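Local structure of glycoprotein (Chandipura virus, 5MDM) at residues S43-G48 and E234-D239; D137-H142 and L220-R225; G227-N232 and A258-R263. The protein probably attaches the virus to host receptors and, once acid in the endosome reshapes it, drives fusion of the viral and endosomal membranes as a class III fusion glycoprotein. All coordinates share one frame; numbering follows the deposited sequence.

Contact 1: S43-G48 and E234-D239; sequences SSTPIG and EWVSLD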
loop_
_atom_site.group_PDB
_atom_site.type_symbol
_atom_site.label_atom_id
_atom_site.label_comp_id
_atom_site.label_asym_id
_atom_site.label_seq_id
_atom_site.Cartn_x
_atom_site.Cartn_y
_atom_site.Cartn_z
ATOM N N SER A 43 27.982 5.128 7.221
ATOM C CA SER A 43 27.495 3.901 6.617
ATOM C C SER A 43 26.580 4.166 5.427
ATOM O O SER A 43 26.400 5.301 4.985
ATOM C CB SER A 43 26.790 3.034 7.665
ATOM O OG SER A 43 26.272 1.844 7.098
ATOM N N SER A 44 26.008 3.091 4.914
ATOM C CA SER A 44 25.188 3.153 3.729
ATOM C C SER A 44 24.106 2.104 3.910
ATOM O O SER A 44 24.367 1.034 4.457
ATOM C CB SER A 44 26.052 2.846 2.507
ATOM O OG SER A 44 25.287 2.806 1.321
ATOM N N THR A 45 22.890 2.406 3.477
ATOM C CA THR A 45 21.810 1.433 3.599
ATOM C C THR A 45 20.921 1.435 2.362
ATOM O O THR A 45 20.619 2.494 1.810
ATOM C CB THR A 45 20.982 1.638 4.900
ATOM O OG1 THR A 45 20.348 0.408 5.262
ATOM C CG2 THR A 45 19.930 2.722 4.742
ATOM N N PRO A 46 20.522 0.239 1.902
ATOM C CA PRO A 46 19.680 0.109 0.708
ATOM C C PRO A 46 18.263 0.618 0.962
ATOM O O PRO A 46 17.629 0.226 1.936
ATOM C CB PRO A 46 19.679 -1.394 0.450
ATOM C CG PRO A 46 19.942 -1.995 1.773
ATOM C CD PRO A 46 20.878 -1.071 2.466
ATOM N N ILE A 47 17.779 1.493 0.090
ATOM C CA ILE A 47 16.492 2.140 0.294
ATOM C C ILE A 47 15.454 1.740 -0.740
ATOM O O ILE A 47 14.369 2.319 -0.790
ATOM C CB ILE A 47 16.633 3.649 0.225
ATOM C CG1 ILE A 47 17.060 4.063 -1.183
ATOM C CG2 ILE A 47 17.628 4.102 1.246
ATOM C CD1 ILE A 47 17.251 5.542 -1.340
ATOM N N GLY A 48 15.786 0.763 -1.570
ATOM C CA GLY A 48 14.838 0.281 -2.553
ATOM C C GLY A 48 15.473 -0.214 -3.830
ATOM O O GLY A 48 16.575 0.201 -4.207
ATOM N N GLU A 234 17.405 -6.072 7.830
ATOM C CA GLU A 234 17.922 -4.895 7.141
ATOM C C GLU A 234 19.450 -4.839 7.220
ATOM O O GLU A 234 20.063 -5.474 8.076
ATOM C CB GLU A 234 17.279 -3.629 7.697
ATOM C CG GLU A 234 15.771 -3.626 7.555
ATOM C CD GLU A 234 15.160 -2.290 7.888
ATOM O OE1 GLU A 234 15.891 -1.414 8.384
ATOM O OE2 GLU A 234 13.950 -2.109 7.651
ATOM N N TRP A 235 20.063 -4.079 6.324
ATOM C CA TRP A 235 21.509 -4.157 6.144
ATOM C C TRP A 235 22.150 -2.772 6.111
ATOM O O TRP A 235 21.647 -1.850 5.471
ATOM C CB TRP A 235 21.802 -4.917 4.844
ATOM C CG TRP A 235 23.239 -5.123 4.501
ATOM C CD1 TRP A 235 23.988 -6.241 4.742
ATOM C CD2 TRP A 235 24.096 -4.209 3.809
ATOM N NE1 TRP A 235 25.263 -6.070 4.264
ATOM C CE2 TRP A 235 25.355 -4.832 3.684
ATOM C CE3 TRP A 235 23.925 -2.924 3.291
ATOM C CZ2 TRP A 235 26.436 -4.210 3.060
ATOM C CZ3 TRP A 235 25.004 -2.307 2.675
ATOM C CH2 TRP A 235 26.241 -2.953 2.564
ATOM N N VAL A 236 23.258 -2.614 6.817
ATOM C CA VAL A 236 24.024 -1.382 6.679
ATOM C C VAL A 236 25.453 -1.742 6.324
ATOM O O VAL A 236 25.916 -2.826 6.653
ATOM C CB VAL A 236 23.990 -0.498 7.951
ATOM C CG1 VAL A 236 22.553 -0.121 8.301
ATOM C CG2 VAL A 236 24.679 -1.194 9.115
ATOM N N SER A 237 26.146 -0.841 5.639
ATOM C CA SER A 237 27.501 -1.117 5.195
ATOM C C SER A 237 28.499 -0.863 6.317
ATOM O O SER A 237 28.325 0.056 7.116
ATOM C CB SER A 237 27.838 -0.261 3.980
ATOM O OG SER A 237 27.765 1.110 4.307
ATOM N N LEU A 238 29.544 -1.685 6.369
ATOM C CA LEU A 238 30.591 -1.547 7.373
ATOM C C LEU A 238 31.895 -2.104 6.832
ATOM O O LEU A 238 31.977 -3.298 6.533
ATOM C CB LEU A 238 30.198 -2.313 8.630
ATOM C CG LEU A 238 31.254 -2.495 9.717
ATOM C CD1 LEU A 238 31.729 -1.151 10.221
ATOM C CD2 LEU A 238 30.666 -3.311 10.851
ATOM N N ASP A 239 32.915 -1.258 6.701
ATOM C CA ASP A 239 34.197 -1.726 6.160
ATOM C C ASP A 239 35.153 -2.241 7.231
ATOM O O ASP A 239 35.017 -1.921 8.418
ATOM C CB ASP A 239 34.888 -0.654 5.317
ATOM C CG ASP A 239 35.259 0.558 6.125
ATOM O OD1 ASP A 239 34.504 0.891 7.066
ATOM O OD2 ASP A 239 36.304 1.174 5.820
#

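Contact 2: D137-H142 and L220-R225; sequences DDYRGH and LSYCGR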
loop_
_atom_site.group_PDB
_atom_site.type_symbol
_atom_site.label_atom_id
_atom_site.label_comp_id
_atom_site.label_asym_id
_atom_site.label_seq_id
_atom_site.Cartn_x
_atom_site.Cartn_y
_atom_site.Cartn_z
ATOM N N ASP A 137 21.698 -10.153 -9.371
ATOM C CA ASP A 137 22.003 -10.781 -8.091
ATOM C C ASP A 137 22.785 -9.777 -7.252
ATOM O O ASP A 137 23.995 -9.638 -7.412
ATOM C CB ASP A 137 22.822 -12.060 -8.279
ATOM C CG ASP A 137 22.993 -12.850 -6.981
ATOM O OD1 ASP A 137 22.852 -12.271 -5.881
ATOM O OD2 ASP A 137 23.277 -14.064 -7.061
ATOM N N ASP A 138 22.092 -9.081 -6.358
ATOM C CA ASP A 138 22.736 -8.085 -5.507
ATOM C C ASP A 138 23.766 -8.711 -4.574
ATOM O O ASP A 138 24.687 -8.039 -4.114
ATOM C CB ASP A 138 21.698 -7.320 -4.682
ATOM C CG ASP A 138 20.884 -6.351 -5.516
ATOM O OD1 ASP A 138 19.726 -6.069 -5.139
ATOM O OD2 ASP A 138 21.403 -5.867 -6.545
ATOM N N TYR A 139 23.612 -10.001 -4.295
ATOM C CA TYR A 139 24.471 -10.658 -3.316
ATOM C C TYR A 139 25.782 -11.138 -3.924
ATOM O O TYR A 139 26.831 -11.065 -3.291
ATOM C CB TYR A 139 23.724 -11.803 -2.625
ATOM C CG TYR A 139 22.433 -11.352 -1.983
ATOM C CD1 TYR A 139 22.424 -10.790 -0.713
ATOM C CD2 TYR A 139 21.228 -11.462 -2.656
ATOM C CE1 TYR A 139 21.245 -10.364 -0.130
ATOM C CE2 TYR A 139 20.046 -11.038 -2.084
ATOM C CZ TYR A 139 20.060 -10.492 -0.824
ATOM O OH TYR A 139 18.880 -10.072 -0.263
ATOM N N ARG A 140 25.721 -11.616 -5.161
ATOM C CA ARG A 140 26.907 -12.118 -5.841
ATOM C C ARG A 140 27.464 -11.085 -6.815
ATOM O O ARG A 140 28.543 -11.264 -7.374
ATOM C CB ARG A 140 26.597 -13.431 -6.557
ATOM C CG ARG A 140 26.141 -14.549 -5.626
ATOM C CD ARG A 140 26.191 -15.895 -6.321
ATOM N NE ARG A 140 27.465 -16.093 -7.009
ATOM C CZ ARG A 140 28.571 -16.546 -6.424
ATOM N NH1 ARG A 140 28.567 -16.849 -5.133
ATOM N NH2 ARG A 140 29.684 -16.694 -7.132
ATOM N N GLY A 141 26.717 -10.005 -7.014
ATOM C CA GLY A 141 27.196 -8.872 -7.784
ATOM C C GLY A 141 27.286 -9.076 -9.283
ATOM O O GLY A 141 28.197 -8.559 -9.931
ATOM N N HIS A 142 26.342 -9.820 -9.846
ATOM C CA HIS A 142 26.320 -10.013 -11.290
ATOM C C HIS A 142 24.916 -9.958 -11.891
ATOM O O HIS A 142 23.915 -10.110 -11.184
ATOM C CB HIS A 142 27.033 -11.313 -11.682
ATOM C CG HIS A 142 26.534 -12.527 -10.966
ATOM N ND1 HIS A 142 27.375 -13.394 -10.304
ATOM C CD2 HIS A 142 25.284 -13.028 -10.817
ATOM C CE1 HIS A 142 26.667 -14.376 -9.775
ATOM N NE2 HIS A 142 25.394 -14.175 -10.069
ATOM N N LEU A 220 27.541 -9.768 6.283
ATOM C CA LEU A 220 27.087 -10.127 4.937
ATOM C C LEU A 220 27.570 -9.116 3.907
ATOM O O LEU A 220 27.578 -7.905 4.149
ATOM C CB LEU A 220 25.558 -10.253 4.891
ATOM C CG LEU A 220 24.855 -10.711 3.608
ATOM C CD1 LEU A 220 23.546 -11.377 3.963
ATOM C CD2 LEU A 220 24.581 -9.554 2.671
ATOM N N SER A 221 27.976 -9.629 2.752
ATOM C CA SER A 221 28.452 -8.787 1.667
ATOM C C SER A 221 27.310 -8.517 0.711
ATOM O O SER A 221 26.747 -9.440 0.123
ATOM C CB SER A 221 29.597 -9.465 0.921
ATOM O OG SER A 221 30.103 -8.617 -0.097
ATOM N N TYR A 222 26.970 -7.246 0.556
ATOM C CA TYR A 222 25.823 -6.866 -0.252
ATOM C C TYR A 222 26.200 -5.809 -1.279
ATOM O O TYR A 222 26.789 -4.782 -0.939
ATOM C CB TYR A 222 24.701 -6.344 0.644
ATOM C CG TYR A 222 23.395 -6.153 -0.074
ATOM C CD1 TYR A 222 22.675 -7.242 -0.539
ATOM C CD2 TYR A 222 22.876 -4.884 -0.283
ATOM C CE1 TYR A 222 21.474 -7.078 -1.194
ATOM C CE2 TYR A 222 21.672 -4.710 -0.938
ATOM C CZ TYR A 222 20.976 -5.810 -1.392
ATOM O OH TYR A 222 19.780 -5.643 -2.045
ATOM N N CYS A 223 25.854 -6.073 -2.535
ATOM C CA CYS A 223 26.135 -5.145 -3.621
ATOM C C CYS A 223 27.609 -4.768 -3.690
ATOM O O CYS A 223 27.955 -3.604 -3.894
ATOM C CB CYS A 223 25.269 -3.895 -3.494
ATOM S SG CYS A 223 23.575 -4.123 -4.058
ATOM N N GLY A 224 28.472 -5.759 -3.501
ATOM C CA GLY A 224 29.897 -5.563 -3.661
ATOM C C GLY A 224 30.582 -4.876 -2.500
ATOM O O GLY A 224 31.712 -4.413 -2.639
ATOM N N ARG A 225 29.917 -4.797 -1.354
ATOM C CA ARG A 225 30.582 -4.259 -0.167
ATOM C C ARG A 225 30.173 -4.888 1.164
ATOM O O ARG A 225 29.046 -5.352 1.331
ATOM C CB ARG A 225 30.523 -2.726 -0.114
ATOM C CG ARG A 225 29.147 -2.085 -0.158
ATOM C CD ARG A 225 29.343 -0.581 -0.359
ATOM N NE ARG A 225 28.156 0.238 -0.119
ATOM C CZ ARG A 225 27.266 0.565 -1.052
ATOM N NH1 ARG A 225 27.403 0.122 -2.298
ATOM N NH2 ARG A 225 26.233 1.330 -0.732
#

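Contact 3: G227-N232 and A258-R263; sequences GIKFPN and AGTEVR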
loop_
_atom_site.group_PDB
_atom_site.type_symbol
_atom_site.label_atom_id
_atom_site.label_comp_id
_atom_site.label_asym_id
_atom_site.label_seq_id
_atom_site.Cartn_x
_atom_site.Cartn_y
_atom_site.Cartn_z
ATOM N N GLY A 227 29.108 -5.540 4.947
ATOM C CA GLY A 227 28.206 -4.911 5.881
ATOM C C GLY A 227 27.654 -5.894 6.874
ATOM O O GLY A 227 28.114 -7.026 6.988
ATOM N N ILE A 228 26.652 -5.445 7.605
ATOM C CA ILE A 228 26.013 -6.284 8.584
ATOM C C ILE A 228 24.511 -6.270 8.362
ATOM O O ILE A 228 23.912 -5.221 8.077
ATOM C CB ILE A 228 26.363 -5.829 10.005
ATOM C CG1 ILE A 228 26.274 -4.304 10.104
ATOM C CG2 ILE A 228 27.767 -6.280 10.370
ATOM C CD1 ILE A 228 26.654 -3.756 11.461
ATOM N N LYS A 229 23.924 -7.458 8.442
ATOM C CA LYS A 229 22.488 -7.612 8.463
ATOM C C LYS A 229 22.036 -7.643 9.913
ATOM O O LYS A 229 22.527 -8.436 10.731
ATOM C CB LYS A 229 22.050 -8.888 7.740
ATOM C CG LYS A 229 20.539 -9.024 7.608
ATOM C CD LYS A 229 20.142 -10.408 7.127
ATOM C CE LYS A 229 19.259 -11.114 8.146
ATOM N NZ LYS A 229 19.889 -11.144 9.503
ATOM N N PHE A 230 21.109 -6.744 10.206
ATOM C CA PHE A 230 20.451 -6.636 11.492
ATOM C C PHE A 230 19.397 -7.734 11.662
ATOM O O PHE A 230 18.924 -8.305 10.674
ATOM C CB PHE A 230 19.779 -5.270 11.556
ATOM C CG PHE A 230 20.740 -4.131 11.645
ATOM C CD1 PHE A 230 21.961 -4.294 12.274
ATOM C CD2 PHE A 230 20.424 -2.894 11.104
ATOM C CE1 PHE A 230 22.858 -3.242 12.361
ATOM C CE2 PHE A 230 21.316 -1.839 11.181
ATOM C CZ PHE A 230 22.537 -2.013 11.812
ATOM N N PRO A 231 19.014 -8.028 12.918
ATOM C CA PRO A 231 18.004 -9.049 13.221
ATOM C C PRO A 231 16.692 -8.837 12.469
ATOM O O PRO A 231 15.951 -9.795 12.279
ATOM C CB PRO A 231 17.769 -8.869 14.717
ATOM C CG PRO A 231 19.025 -8.305 15.231
ATOM C CD PRO A 231 19.601 -7.457 14.143
ATOM N N ASN A 232 16.404 -7.608 12.052
ATOM C CA ASN A 232 15.189 -7.348 11.287
ATOM C C ASN A 232 15.408 -7.540 9.786
ATOM O O ASN A 232 14.555 -7.201 8.970
ATOM C CB ASN A 232 14.632 -5.954 11.596
ATOM C CG ASN A 232 15.456 -4.843 10.985
ATOM O OD1 ASN A 232 16.644 -5.006 10.717
ATOM N ND2 ASN A 232 14.822 -3.698 10.759
ATOM N N ALA A 258 24.651 -19.105 4.578
ATOM C CA ALA A 258 24.551 -19.076 3.127
ATOM C C ALA A 258 23.093 -18.929 2.713
ATOM O O ALA A 258 22.206 -19.549 3.301
ATOM C CB ALA A 258 25.156 -20.335 2.526
ATOM N N GLY A 259 22.848 -18.078 1.725
ATOM C CA GLY A 259 21.504 -17.870 1.223
ATOM C C GLY A 259 20.703 -16.893 2.059
ATOM O O GLY A 259 19.485 -16.784 1.903
ATOM N N THR A 260 21.386 -16.185 2.953
ATOM C CA THR A 260 20.745 -15.143 3.744
ATOM C C THR A 260 20.360 -13.993 2.830
ATOM O O THR A 260 21.175 -13.532 2.038
ATOM C CB THR A 260 21.682 -14.603 4.843
ATOM O OG1 THR A 260 21.984 -15.645 5.777
ATOM C CG2 THR A 260 21.026 -13.461 5.586
ATOM N N GLU A 261 19.118 -13.535 2.926
ATOM C CA GLU A 261 18.681 -12.398 2.126
ATOM C C GLU A 261 18.611 -11.105 2.949
ATOM O O GLU A 261 18.693 -11.127 4.176
ATOM C CB GLU A 261 17.348 -12.700 1.424
ATOM C CG GLU A 261 17.503 -13.490 0.126
ATOM C CD GLU A 261 16.176 -13.941 -0.463
ATOM O OE1 GLU A 261 15.156 -13.907 0.258
ATOM O OE2 GLU A 261 16.156 -14.333 -1.650
ATOM N N VAL A 262 18.469 -9.983 2.256
ATOM C CA VAL A 262 18.490 -8.667 2.876
ATOM C C VAL A 262 17.312 -7.843 2.363
ATOM O O VAL A 262 16.999 -7.879 1.172
ATOM C CB VAL A 262 19.829 -7.951 2.556
ATOM C CG1 VAL A 262 19.647 -6.448 2.419
ATOM C CG2 VAL A 262 20.879 -8.288 3.601
ATOM N N ARG A 263 16.649 -7.115 3.258
ATOM C CA ARG A 263 15.530 -6.265 2.857
ATOM C C ARG A 263 15.889 -4.781 2.821
ATOM O O ARG A 263 16.803 -4.329 3.518
ATOM C CB ARG A 263 14.318 -6.497 3.756
ATOM C CG ARG A 263 14.612 -6.403 5.236
ATOM C CD ARG A 263 13.367 -6.665 6.066
ATOM N NE ARG A 263 12.501 -5.494 6.151
ATOM C CZ ARG A 263 11.933 -5.068 7.272
ATOM N NH1 ARG A 263 12.138 -5.721 8.404
ATOM N NH2 ARG A 263 11.160 -3.992 7.261
#

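Contact 1: S43-G48 and E234-D239
S237 and S44 join two antiparallel strands: S237 N donates to S44 O over 2.8 Å, with an N-H...O angle of 148°. Strand 36-49 is outermost in a four-stranded antiparallel sheet and strand 235-237 outermost in a three-stranded one. This four-plus-three arrangement is consistent with the pleckstrin homology (PH) fold known from vesiculovirus G, where the sheets meet at a corner. The axes run 145° apart, well short of a flat antiparallel pair, and serine and threonine hydroxyls do part of the bonding. S43 OG donates to S237 O across 2.7 Å, in the carbonyl plane and on a lone pair; a chi1 of 178°, with OG anti to the backbone N, points the oxygen there. Two residues on, T45 OG1 gives its proton to W235 O and also bonds T265. Small hydroxyl side chains suit these places, since each lies close enough to a carbonyl to bond it where the strands diverge. S44 instead turns its hydroxyl to R225.

V236 shows the apolar counterpart. Its CB sits 3.4 Å from S43 OG; from there CG1 goes to T45, resting 3.8 Å from OG1, while CG2 turns back toward S43 OG at 4.0 Å. A short branched residue thus fits between the two hydroxyl-bearing side chains, and F230 and I228 pack on it as well. W235 lies nearer P46, the two side chains crossing at about a right angle. The indole NE1 bonds L220 O of strand 218-222, at the far edge of the same three-stranded sheet, which helps to set the ring's rotation; W235 CE3 then presents the ring edge to P46 CD at 3.7 Å.

Contact 2: D137-H142 and L220-R225
D138 and C223 meet backbone to backbone, C223 N donating to D138 O over 2.8 Å with an N-H...O angle of 145°, just where a type I' turn from Y222 to R225 reverses the chain. Beside this bond the D138 side chain reaches over to the turn: CB rests 3.5 Å from Y222 CE1, and the carboxylate plane stands 75° from the phenol ring. OD2 bonds G179 N and lies 3.7 Å from C223 SG, so the aspartate sits against the C223-C178 disulfide. An acid suits this place because it can accept a backbone N-H next to the cystine.

The turn closes a beta hairpin of strands 218-222 and 225-229 with a two-residue loop, C223 and G224, both at positive phi. It faces the 137-142 loop of the region assigned to the fusion peptide, which has its own internal order: D137 OD1 takes N-H groups from Y139 and R140, an Asx turn and Asx motif, and G141 and H142 form a G1 bulge opposite D137. D138 itself is a site of interaction with host vimentin.

Y139 starts away from the hairpin but swings its ring back, CG lying anti to the carbonyl carbon (chi1 -56°). Y222 then offers an edge to the Y139 face in an offset edge-to-face pair, centroids 5.1 Å apart. The rim of Y139 carries L220, whose CD2 comes 4.2 Å from Y139 CD1. Beyond the pair, Y139 OH bonds V262 N, a polar end that this long aromatic can deliver past the apolar contact.

Contact 3: G227-N232 and A258-R263
K229 lays its aliphatic chain along T260, E261 and V262, and this is the close-packed half of the contact. K229 CD comes 3.5 Å from T260 CG2 and 3.4 Å from the carbonyl oxygen of E261. Slightly nearer the backbone, K229 CG faces V262 CG2 at 4.1 Å, the two side chains sliding past each other in opposite directions. Lysine suits the place because its methylenes CG, CD and CE can spread over these neighbours. Its chain bends at chi3 (119°) and again at chi4, which brings NZ back to its own segment, where it bonds F230 O from above the carbonyl plane. T260 turns its methyl to the lysine, while its hydroxyl bonds P257 O; one small residue thereby serves an apolar and a polar neighbour.

The other half is looser, with one hydrogen bond between the two segments. R263 NH1 donates to N232 O over 2.9 Å, the donor lying in the carbonyl plane, although the oxygen is tilted 24° from the guanidinium plane. A long arginine chain suits the place, spanning the 8.5 Å between N232 CA and R263 CA, while the R263 backbone bonds G233 and NH2 forms a long, weak ion pair with E234. N232 crosses R263 at about a right angle and spends its own amide elsewhere, ND2 on I395 O and OD1 on E234 N. The solvent side belongs to E261, which directs its side chain away from segment 227-232 and is exposed, as befits a charged residue.

The loop crossing here, itself within the region probably used in trimerization, leads toward helix 270-295; it packs on strand 225-229 and the beta-hairpin connection to strand 235-237, part of the probable PH domain of this class III glycoprotein.

How the contacts relate
The three contacts cluster near the middle of the elongated chain, with centres 10 to 12 Å apart, and all touch the three-stranded antiparallel sheet 218-222, 225-229, 235-237. Contact 1 joins one of its outer strands, 235-237, to strand 36-49, contact 2 sets the fusion-region loop against the hairpin turn of strands 218-222 and 225-229, and contact 3 lays the 258-263 loop beside strand 225-229. Along the chain contact 2 is nested inside contact 1, contact 3 crosses contact 1, and contacts 2 and 3 follow in series. One small sheet thus meets parts of the fusion and trimerization regions; the fusion domain carrying 137-142 probably moves relative to it during fusion.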